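Local structure of methyltransferase (Bacteroides thetaiotaomicron, 3FQ6) at residues Q33-L36 with K37-A40; Q61-Y65 with F66-R70. The protein probably transfers methyl groups, as a domain of a methyltransferase related to the tetrapyrrole (corrin/porphyrin) methylases. One frame throughout, in Å; residues are numbered along the deposited sequence.

Interaction 1 (33-40) is the short helix 32-39 of a beta-alpha-beta unit; interaction 2 (61-70) is the end of helix 55-66 and the turn that leads to strand 71-77. Both are local contacts, partly buried, and each keeps leucines or phenylalanines on its inner side. Their chemistry differs at the outer side: interaction 1 carries arginine, lysine and threonine and gathers sulfate, whereas interaction 2 relies on a ring pair and a glycine that closes the helix. The two helices meet directly: L36 packs on F62 and Y65, and L39 on F66, so their inner faces share one apolar layer.

Interaction 1 (Q33-L36 with K37-A40); sequences QTRL and KALA. With SO4 (sulfate ion), chain C.
R35 and L39 come together because each turns CG anti to its carbonyl carbon (chi1 -62° and -64°), and further bends at chi2 and chi3 curl the arginine toward L39 on the next turn of the helix. Its NH2 then lies 3.6 Å from L39 CD2, the two side chains crossing obliquely, while a salt bridge to E23 holds the charged end. L39 CG also packs 3.1 Å from R35 O, the carbonyl that accepts the helical bond from L39 N. With L36, L39 supplies the buried side of the helix, L36 against helix 55-66 and L39 against F66, M46 and F48. Replacing L39 with an alanine would probably strip F66, M46 and F48 of one apolar neighbour and open a gap beside the R35 guanidinium.

On the outer side Q33 and K37 run alongside each other in the same direction, Q33 NE2 reaching within 4.0 Å of K37 CE. The backbone bond from K37 N to Q33 O is 2.7 Å long. At the N-terminal turn, T34 grips O4 of a sulfate twice, from N at 2.8 Å and from the hydroxyl OG1 at 2.6 Å. A second sulfate meets K37 NZ and Q33 NE2. These two neighbouring donor sets make the surface receptive to small anions, although both sulfates probably come from the crystallisation liquor.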
loop_
_atom_site.group_PDB
_atom_site.type_symbol
_atom_site.label_atom_id
_atom_site.label_comp_id
_atom_site.label_asym_id
_atom_site.label_seq_id
_atom_site.Cartn_x
_atom_site.Cartn_y
_atom_site.Cartn_z
ATOM N N GLN A 33 -9.334 12.661 1.287
ATOM C CA GLN A 33 -10.513 11.915 0.888
ATOM C C GLN A 33 -10.717 12.116 -0.603
ATOM O O GLN A 33 -11.121 11.181 -1.302
ATOM C CB GLN A 33 -11.736 12.397 1.689
ATOM C CG GLN A 33 -13.005 11.617 1.413
ATOM C CD GLN A 33 -14.255 12.249 1.991
ATOM O OE1 GLN A 33 -14.381 13.483 2.100
ATOM N NE2 GLN A 33 -15.210 11.400 2.348
ATOM N N THR A 34 -10.428 13.340 -1.060
ATOM C CA THR A 34 -10.378 13.687 -2.461
ATOM C C THR A 34 -9.477 12.719 -3.236
ATOM O O THR A 34 -9.870 12.220 -4.304
ATOM C CB THR A 34 -9.860 15.109 -2.617
ATOM O OG1 THR A 34 -10.877 16.009 -2.184
ATOM C CG2 THR A 34 -9.496 15.436 -4.053
ATOM N N ARG A 35 -8.274 12.468 -2.708
ATOM C CA ARG A 35 -7.331 11.556 -3.358
ATOM C C ARG A 35 -7.945 10.149 -3.330
ATOM O O ARG A 35 -7.985 9.445 -4.354
ATOM C CB ARG A 35 -5.934 11.563 -2.694
ATOM C CG ARG A 35 -5.149 12.906 -2.706
ATOM C CD ARG A 35 -4.641 13.358 -4.052
ATOM N NE ARG A 35 -4.132 12.228 -4.815
ATOM C CZ ARG A 35 -4.579 11.857 -6.020
ATOM N NH1 ARG A 35 -5.527 12.561 -6.636
ATOM N NH2 ARG A 35 -4.067 10.786 -6.624
ATOM N N LEU A 36 -8.468 9.762 -2.171
ATOM C CA LEU A 36 -9.057 8.446 -2.048
ATOM C C LEU A 36 -10.214 8.245 -3.004
ATOM O O LEU A 36 -10.325 7.166 -3.582
ATOM C CB LEU A 36 -9.505 8.156 -0.620
ATOM C CG LEU A 36 -8.405 8.007 0.429
ATOM C CD1 LEU A 36 -9.001 8.340 1.745
ATOM C CD2 LEU A 36 -7.824 6.622 0.432
ATOM N N LYS A 37 -11.062 9.257 -3.182
ATOM C CA LYS A 37 -12.204 9.109 -4.078
ATOM C C LYS A 37 -11.762 8.910 -5.529
ATOM O O LYS A 37 -12.261 8.019 -6.222
ATOM C CB LYS A 37 -13.199 10.269 -3.945
ATOM C CG LYS A 37 -13.983 10.244 -2.635
ATOM C CD LYS A 37 -15.387 10.841 -2.777
ATOM C CE LYS A 37 -16.149 10.703 -1.459
ATOM N NZ LYS A 37 -17.622 11.061 -1.464
ATOM N N ALA A 38 -10.799 9.722 -5.964
ATOM C CA ALA A 38 -10.201 9.611 -7.295
ATOM C C ALA A 38 -9.502 8.262 -7.486
ATOM O O ALA A 38 -9.598 7.651 -8.573
ATOM C CB ALA A 38 -9.226 10.760 -7.527
ATOM N N LEU A 39 -8.812 7.800 -6.435
ATOM C CA LEU A 39 -8.054 6.548 -6.512
ATOM C C LEU A 39 -8.946 5.311 -6.492
ATOM O O LEU A 39 -8.532 4.257 -6.957
ATOM C CB LEU A 39 -6.986 6.445 -5.416
ATOM C CG LEU A 39 -5.834 7.441 -5.394
ATOM C CD1 LEU A 39 -5.179 7.353 -4.045
ATOM C CD2 LEU A 39 -4.806 7.227 -6.490
ATOM N N ALA A 40 -10.167 5.447 -5.985
ATOM C CA ALA A 40 -11.181 4.367 -5.983
ATOM C C ALA A 40 -11.586 3.925 -7.375
ATOM O O ALA A 40 -12.049 2.792 -7.564
ATOM C CB ALA A 40 -12.430 4.808 -5.234
HETATM S S SO4 C . -10.968 16.422 1.545
HETATM O O1 SO4 C . -12.341 16.739 1.193
HETATM O O2 SO4 C . -10.236 17.658 1.830
HETATM O O3 SO4 C . -10.911 15.497 2.688
HETATM O O4 SO4 C . -10.367 15.801 0.370
#

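Interaction 2 (Q61-Y65 with F66-R70); sequences QFAEY and FGTER
F66 sets the edge of its ring against the face of F62 in an offset edge-to-face pair, with centroids 5.1 Å apart and planes at 70°. The leading atom is F66 CE2, which stands over one face of F62 and comes 3.3 Å from F62 CD1. The two side chains lie side by side and point the same way, as residues four apart on a helix can. Both have CG anti to the carbonyl carbon, chi1 -77° in F62 and -54° in F66, and this sends the rings off the same side of the helix. F62 CB meets the F66 ring in its plane, at the edge, 3.5 Å from CD2. Flat, apolar phenylalanines suit this buried place: F62 also meets the ring of F48 and touches L36 and L90, while F66 reaches L39 and L110.

In the backbone, F66 N donates to F62 O at 2.7 Å. F66 CB sits 3.8 Å above the plane of the R70 guanidinium, over its centre; R70 NH1 gives F66 O a weak bond, and NH2 is held by A111 O.

A63 CB faces T68 CG2 at 4.0 Å, a looser methyl contact beside helix 90-99. G67 N still reaches A63 O at 2.9 Å. Glycine suits position 67: at these backbone angles, phi positive, a beta carbon would press on the carbonyl O of F66. This last helical bond and a glycine of positive phi just past F66 end helix 55-66, a common way for helices to terminate; the type I turn from G67 to R70 then leads into strand 71-77.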
loop_
_atom_site.group_PDB
_atom_site.type_symbol
_atom_site.label_atom_id
_atom_site.label_comp_id
_atom_site.label_asym_id
_atom_site.label_seq_id
_atom_site.Cartn_x
_atom_site.Cartn_y
_atom_site.Cartn_z
ATOM N N GLN A 61 -8.662 2.076 6.059
ATOM C CA GLN A 61 -9.278 3.003 5.141
ATOM C C GLN A 61 -9.269 2.540 3.682
ATOM O O GLN A 61 -10.247 2.787 2.973
ATOM C CB GLN A 61 -8.566 4.321 5.233
ATOM C CG GLN A 61 -9.415 5.451 4.892
ATOM C CD GLN A 61 -8.823 6.721 5.373
ATOM O OE1 GLN A 61 -7.616 6.806 5.628
ATOM N NE2 GLN A 61 -9.658 7.742 5.499
ATOM N N PHE A 62 -8.177 1.894 3.241
ATOM C CA PHE A 62 -8.110 1.293 1.897
ATOM C C PHE A 62 -9.162 0.197 1.710
ATOM O O PHE A 62 -9.743 0.089 0.635
ATOM C CB PHE A 62 -6.708 0.711 1.574
ATOM C CG PHE A 62 -5.646 1.748 1.214
ATOM C CD1 PHE A 62 -5.911 3.135 1.255
ATOM C CD2 PHE A 62 -4.357 1.337 0.904
ATOM C CE1 PHE A 62 -4.924 4.089 0.953
ATOM C CE2 PHE A 62 -3.360 2.273 0.588
ATOM C CZ PHE A 62 -3.635 3.651 0.614
ATOM N N ALA A 63 -9.421 -0.620 2.730
ATOM C CA ALA A 63 -10.468 -1.604 2.567
ATOM C C ALA A 63 -11.814 -0.878 2.401
ATOM O O ALA A 63 -12.642 -1.280 1.589
ATOM C CB ALA A 63 -10.496 -2.597 3.711
ATOM N N GLU A 64 -11.995 0.231 3.112
ATOM C CA GLU A 64 -13.229 1.029 3.049
ATOM C C GLU A 64 -13.436 1.467 1.594
ATOM O O GLU A 64 -14.477 1.227 0.988
ATOM C CB GLU A 64 -13.000 2.273 3.907
ATOM C CG GLU A 64 -14.025 2.740 4.886
ATOM C CD GLU A 64 -13.444 3.890 5.731
ATOM O OE1 GLU A 64 -13.703 5.074 5.420
ATOM O OE2 GLU A 64 -12.682 3.614 6.688
ATOM N N TYR A 65 -12.402 2.075 1.026
ATOM C CA TYR A 65 -12.490 2.680 -0.308
ATOM C C TYR A 65 -12.294 1.757 -1.512
ATOM O O TYR A 65 -12.902 1.969 -2.542
ATOM C CB TYR A 65 -11.548 3.870 -0.418
ATOM C CG TYR A 65 -12.044 5.128 0.266
ATOM C CD1 TYR A 65 -11.911 5.291 1.631
ATOM C CD2 TYR A 65 -12.654 6.163 -0.461
ATOM C CE1 TYR A 65 -12.356 6.442 2.262
ATOM C CE2 TYR A 65 -13.077 7.323 0.156
ATOM C CZ TYR A 65 -12.924 7.468 1.529
ATOM O OH TYR A 65 -13.371 8.623 2.202
ATOM N N PHE A 66 -11.453 0.748 -1.368
ATOM C CA PHE A 66 -11.054 -0.145 -2.470
ATOM C C PHE A 66 -11.660 -1.527 -2.363
ATOM O O PHE A 66 -11.650 -2.246 -3.349
ATOM C CB PHE A 66 -9.517 -0.281 -2.533
ATOM C CG PHE A 66 -8.815 1.033 -2.621
ATOM C CD1 PHE A 66 -9.105 1.922 -3.657
ATOM C CD2 PHE A 66 -7.908 1.418 -1.668
ATOM C CE1 PHE A 66 -8.486 3.167 -3.738
ATOM C CE2 PHE A 66 -7.299 2.690 -1.743
ATOM C CZ PHE A 66 -7.592 3.556 -2.778
ATOM N N GLY A 67 -12.163 -1.901 -1.180
ATOM C CA GLY A 67 -12.773 -3.210 -0.998
ATOM C C GLY A 67 -11.834 -4.148 -0.258
ATOM O O GLY A 67 -10.619 -4.085 -0.437
ATOM N N THR A 68 -12.408 -5.016 0.581
ATOM C CA THR A 68 -11.621 -5.971 1.383
ATOM C C THR A 68 -10.883 -7.041 0.580
ATOM O O THR A 68 -9.886 -7.595 1.060
ATOM C CB THR A 68 -12.449 -6.702 2.485
ATOM O OG1 THR A 68 -13.509 -7.462 1.878
ATOM C CG2 THR A 68 -13.021 -5.712 3.503
ATOM N N GLU A 69 -11.348 -7.359 -0.618
ATOM C CA GLU A 69 -10.627 -8.359 -1.405
ATOM C C GLU A 69 -9.533 -7.781 -2.306
ATOM O O GLU A 69 -8.851 -8.527 -3.010
ATOM C CB GLU A 69 -11.602 -9.228 -2.192
ATOM C CG GLU A 69 -12.473 -10.102 -1.290
ATOM C CD GLU A 69 -11.632 -11.060 -0.423
ATOM O OE1 GLU A 69 -11.412 -10.777 0.790
ATOM O OE2 GLU A 69 -11.166 -12.088 -0.967
ATOM N N ARG A 70 -9.335 -6.473 -2.270
ATOM C CA ARG A 70 -8.348 -5.895 -3.152
ATOM C C ARG A 70 -6.968 -6.463 -2.796
ATOM O O ARG A 70 -6.625 -6.593 -1.627
ATOM C CB ARG A 70 -8.361 -4.365 -3.082
ATOM C CG ARG A 70 -7.546 -3.690 -4.219
ATOM C CD ARG A 70 -8.178 -3.808 -5.647
ATOM N NE ARG A 70 -9.372 -2.984 -5.732
ATOM C CZ ARG A 70 -9.419 -1.709 -6.112
ATOM N NH1 ARG A 70 -10.588 -1.094 -6.070
ATOM N NH2 ARG A 70 -8.331 -1.052 -6.533
#